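Local coordinates for protein probable serine protease HTRA3 (Homo sapiens, PDB 2P3W) that is probably a serine protease of the HtrA family, whose PDZ domain binds hydrophobic C-terminal peptide ends, among them a phage-derived ligand, at residues V60-N63 with G64-L67; Q74-V77 with L78-P82. All blocks are in the same frame, centred on the assembly; numbering follows the deposited sequence.

Contact 1 (V60-N63 with G64-L67)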
loop_
_atom_site.group_PDB
_atom_site.type_symbol
_atom_site.label_atom_id
_atom_site.label_comp_id
_atom_site.label_asym_id
_atom_site.label_seq_id
_atom_site.Cartn_x
_atom_site.Cartn_y
_atom_site.Cartn_z
ATOM N N VAL A 60 -5.179 -5.849 18.114
ATOM C CA VAL A 60 -6.035 -5.471 19.232
ATOM C C VAL A 60 -5.413 -4.546 20.288
ATOM O O VAL A 60 -6.145 -3.869 20.997
ATOM C CB VAL A 60 -6.669 -6.707 19.890
ATOM C CG1 VAL A 60 -7.532 -7.444 18.847
ATOM C CG2 VAL A 60 -5.614 -7.635 20.459
ATOM N N LYS A 61 -4.084 -4.501 20.380
ATOM C CA LYS A 61 -3.395 -3.591 21.281
ATOM C C LYS A 61 -2.085 -3.120 20.679
ATOM O O LYS A 61 -1.492 -3.799 19.839
ATOM C CB LYS A 61 -3.091 -4.268 22.622
ATOM C CG LYS A 61 -4.312 -4.567 23.451
ATOM C CD LYS A 61 -3.929 -4.972 24.882
ATOM C CE LYS A 61 -5.169 -5.099 25.762
ATOM N NZ LYS A 61 -5.744 -3.756 26.108
ATOM N N VAL A 62 -1.677 -1.925 21.081
ATOM C CA VAL A 62 -0.361 -1.392 20.740
ATOM C C VAL A 62 0.286 -0.884 22.026
ATOM O O VAL A 62 -0.306 -0.081 22.747
ATOM C CB VAL A 62 -0.438 -0.283 19.670
ATOM C CG1 VAL A 62 -1.396 0.844 20.068
ATOM C CG2 VAL A 62 0.942 0.287 19.360
ATOM N N ASN A 63 1.475 -1.406 22.330
ATOM C CA ASN A 63 2.195 -1.043 23.560
ATOM C C ASN A 63 1.271 -1.136 24.792
ATOM O O ASN A 63 1.315 -0.312 25.714
ATOM C CB ASN A 63 2.878 0.327 23.365
ATOM C CG ASN A 63 4.004 0.274 22.330
ATOM O OD1 ASN A 63 4.580 -0.790 22.069
ATOM N ND2 ASN A 63 4.334 1.418 21.734
ATOM N N GLY A 64 0.447 -2.180 24.817
ATOM C CA GLY A 64 -0.491 -2.405 25.925
ATOM C C GLY A 64 -1.814 -1.648 25.903
ATOM O O GLY A 64 -2.658 -1.859 26.765
ATOM N N ARG A 65 -2.014 -0.773 24.931
ATOM C CA ARG A 65 -3.227 0.012 24.852
ATOM C C ARG A 65 -4.218 -0.594 23.884
ATOM O O ARG A 65 -3.855 -0.926 22.755
ATOM C CB ARG A 65 -2.899 1.418 24.398
ATOM C CG ARG A 65 -1.945 2.135 25.314
ATOM C CD ARG A 65 -1.919 3.601 24.993
ATOM N NE ARG A 65 -1.701 3.799 23.560
ATOM C CZ ARG A 65 -0.518 3.792 22.957
ATOM N NH1 ARG A 65 0.603 3.614 23.648
ATOM N NH2 ARG A 65 -0.466 3.981 21.648
ATOM N N PRO A 66 -5.493 -0.691 24.294
ATOM C CA PRO A 66 -6.513 -1.232 23.394
ATOM C C PRO A 66 -6.728 -0.398 22.137
ATOM O O PRO A 66 -6.742 0.833 22.195
ATOM C CB PRO A 66 -7.783 -1.266 24.253
ATOM C CG PRO A 66 -7.518 -0.395 25.406
ATOM C CD PRO A 66 -6.046 -0.316 25.611
ATOM N N LEU A 67 -6.884 -1.080 21.005
ATOM C CA LEU A 67 -7.234 -0.443 19.730
ATOM C C LEU A 67 -8.681 -0.711 19.354
ATOM O O LEU A 67 -9.110 -1.871 19.306
ATOM C CB LEU A 67 -6.318 -0.950 18.618
ATOM C CG LEU A 67 -4.882 -0.424 18.698
ATOM C CD1 LEU A 67 -3.942 -1.159 17.757
ATOM C CD2 LEU A 67 -4.856 1.058 18.438
#
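Val62 turns its CG1 onto the side chain of Leu67, meeting CD2 at 3.8 Å, on the same face of the sheet as Arg65, whose side chain runs beside that of Val62. With chi1 at 54°, CG1 sits between the backbone N and the carbonyl carbon of Val62, and from there it also touches Arg65 NH2 at 3.6 Å. The guanidinium folds back across the turn through a bend at chi3 (-51°), which brings one of its faces over the Val62 carbonyl, with O 3.8 Å above the centre of the plane. On the other face of the ribbon Lys61 lies against Pro66, and a bend at its last torsion sets NZ 3.5 Å from Pro66 CD.

The backbone closes a tight antiparallel hairpin. Val62 and Arg65 form the hydrogen-bonded pair, with Val62 N to Arg65 O and Arg65 N to Val62 O both 2.9 Å, and a third bond, Leu67 N to Val60 O, follows beyond the non-hydrogen-bonded pair of Lys61 and Pro66. Asn63 and Gly64, at the corners of a type I' turn, both take left-handed backbone angles; at Gly64 a CB would run into Asn63 O. The Asn63 amide is held from outside the hairpin, OD1 by Leu84 N and ND2 by Glu80.

Within this PDZ domain the turn folds strand 65-66 back along strand 58-62 before the chain goes on to helix 70-79, whose Ala76 packs on Val62. The carbonyl at one face and the salt bridge to Glu80 probably limit rotation of the Arg65 guanidinium and give its charge a partner.

Contact 2 (Q74-V77 with L78-P82)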
loop_
_atom_site.group_PDB
_atom_site.type_symbol
_atom_site.label_atom_id
_atom_site.label_comp_id
_atom_site.label_asym_id
_atom_site.label_seq_id
_atom_site.Cartn_x
_atom_site.Cartn_y
_atom_site.Cartn_z
ATOM N N GLN A 74 -2.935 4.673 13.299
ATOM C CA GLN A 74 -2.259 5.748 12.554
ATOM C C GLN A 74 -1.445 6.652 13.505
ATOM O O GLN A 74 -0.278 6.969 13.235
ATOM C CB GLN A 74 -3.286 6.582 11.789
ATOM C CG GLN A 74 -2.642 7.507 10.785
ATOM C CD GLN A 74 -3.629 8.406 10.078
ATOM O OE1 GLN A 74 -4.834 8.122 10.033
ATOM N NE2 GLN A 74 -3.128 9.514 9.525
ATOM N N GLU A 75 -2.041 7.056 14.623
ATOM C CA GLU A 75 -1.359 7.939 15.574
ATOM C C GLU A 75 -0.154 7.222 16.211
ATOM O O GLU A 75 0.910 7.814 16.396
ATOM C CB GLU A 75 -2.335 8.437 16.652
ATOM C CG GLU A 75 -1.722 9.248 17.798
ATOM C CD GLU A 75 -1.424 10.690 17.451
ATOM O OE1 GLU A 75 -1.214 11.009 16.256
ATOM O OE2 GLU A 75 -1.414 11.522 18.402
ATOM N N ALA A 76 -0.319 5.951 16.558
ATOM C CA ALA A 76 0.817 5.170 17.112
ATOM C C ALA A 76 1.983 5.037 16.136
ATOM O O ALA A 76 3.143 5.205 16.516
ATOM C CB ALA A 76 0.364 3.828 17.569
ATOM N N VAL A 77 1.689 4.745 14.877
ATOM C CA VAL A 77 2.721 4.675 13.837
ATOM C C VAL A 77 3.478 6.001 13.682
ATOM O O VAL A 77 4.669 6.027 13.431
ATOM C CB VAL A 77 2.103 4.246 12.497
ATOM C CG1 VAL A 77 3.070 4.330 11.405
ATOM C CG2 VAL A 77 1.577 2.831 12.604
ATOM N N LEU A 78 2.768 7.089 13.863
ATOM C CA LEU A 78 3.334 8.427 13.721
ATOM C C LEU A 78 4.197 8.801 14.900
ATOM O O LEU A 78 5.112 9.622 14.756
ATOM C CB LEU A 78 2.174 9.422 13.601
ATOM C CG LEU A 78 2.474 10.898 13.363
ATOM C CD1 LEU A 78 3.275 11.120 12.060
ATOM C CD2 LEU A 78 1.169 11.686 13.356
ATOM N N THR A 79 3.911 8.228 16.071
ATOM C CA THR A 79 4.476 8.744 17.319
ATOM C C THR A 79 5.400 7.818 18.129
ATOM O O THR A 79 6.233 8.315 18.912
ATOM C CB THR A 79 3.347 9.277 18.256
ATOM O OG1 THR A 79 2.477 8.213 18.638
ATOM C CG2 THR A 79 2.526 10.338 17.564
ATOM N N GLU A 80 5.227 6.512 17.990
ATOM C CA GLU A 80 5.939 5.543 18.802
ATOM C C GLU A 80 6.805 4.634 17.922
ATOM O O GLU A 80 6.535 4.421 16.756
ATOM C CB GLU A 80 4.944 4.712 19.563
ATOM C CG GLU A 80 4.167 5.563 20.578
ATOM C CD GLU A 80 3.006 4.807 21.141
ATOM O OE1 GLU A 80 3.230 3.986 22.050
ATOM O OE2 GLU A 80 1.868 5.049 20.672
ATOM N N SER A 81 7.888 4.143 18.515
ATOM C CA SER A 81 8.806 3.266 17.832
ATOM C C SER A 81 9.647 2.464 18.824
ATOM O O SER A 81 10.321 3.052 19.709
ATOM C CB SER A 81 9.744 4.078 16.946
ATOM O OG SER A 81 10.540 3.214 16.132
ATOM N N PRO A 82 9.633 1.120 18.697
ATOM C CA PRO A 82 8.832 0.289 17.823
ATOM C C PRO A 82 7.439 0.180 18.437
ATOM O O PRO A 82 7.194 0.733 19.514
ATOM C CB PRO A 82 9.544 -1.067 17.868
ATOM C CG PRO A 82 10.093 -1.091 19.253
ATOM C CD PRO A 82 10.508 0.320 19.561
HETATM O O HOH W 1 6.977 6.206 14.760
#
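Gln74 meets the second segment through its backbone: its carbonyl O accepts the Leu78 amide, N to O 3.1 Å, in an i to i+4 bond that is somewhat bent, the same N-H also leaning weakly toward Glu75 O. Its extended side chain carries OE1 to Arg110 of the second subunit.

Glu75 offers both a carbonyl and a side chain. Its O receives the Thr79 hydroxyl, OG1 to O 2.8 Å, and OG1 comes from above the carbonyl plane, 37° out of it. Thr79 achieves this with chi1 at 63°, which places OG1 between its own backbone N and carbonyl carbon, facing back down the helix; CG2 then lies beside the Glu75 carboxylate, 4.0 Å from CD. A bend at chi2 (79°) carries that carboxylate across the ends of Leu78 and Thr79, with OE1 3.8 Å from Leu78 CD2.

These residues form the C-terminal end of helix 70-79, which in PDZ domains flanks the peptide-binding groove together with a neighbouring strand; consistent with this, Val77 packs on Val112 of the second subunit, which like Arg110 belongs to the appended phage-derived ligand sequence at that chain's end.

Ala76 O is gripped twice, by Glu80 N at 2.9 Å, tilted only modestly from the carbonyl plane, and by Thr79 N from well above it. The last turn thus mixes alpha and 3-10 bonding, and Glu80 is the first residue to leave helical angles. The methyl of Ala76 touches the Glu80 carboxylate, CB to OE2 3.7 Å, while both carboxylate oxygens are engaged by the hairpin, OE2 by Arg65 and OE1 by Asn63.

Val77 sets its carbonyl toward a water that donates to both Val77 O and Glu80 O, 2.7 Å from each, bridging the helix end to the departing chain.

How the contacts relate
Both contacts are partly buried and local, and they follow each other along the chain. Contact 1 pairs strands 58-62 and 65-66, whereas contact 2 ends helix 70-79 and leads toward strand 83-89. The first relies on cross-strand amide bonds and on side chains sorted to the two faces of the ribbon; the second on carbonyls shared by amides, a hydroxyl and a water. Their buried parts meet where Val62 CG2 lies 4.0 Å from Ala76 CB, while Arg65 and Leu78 belong to more exposed parts. Glu80 joins the two by a salt bridge to Arg65 and a probable hydrogen bond from Asn63. Of the two, contact 2 alone reaches the second subunit.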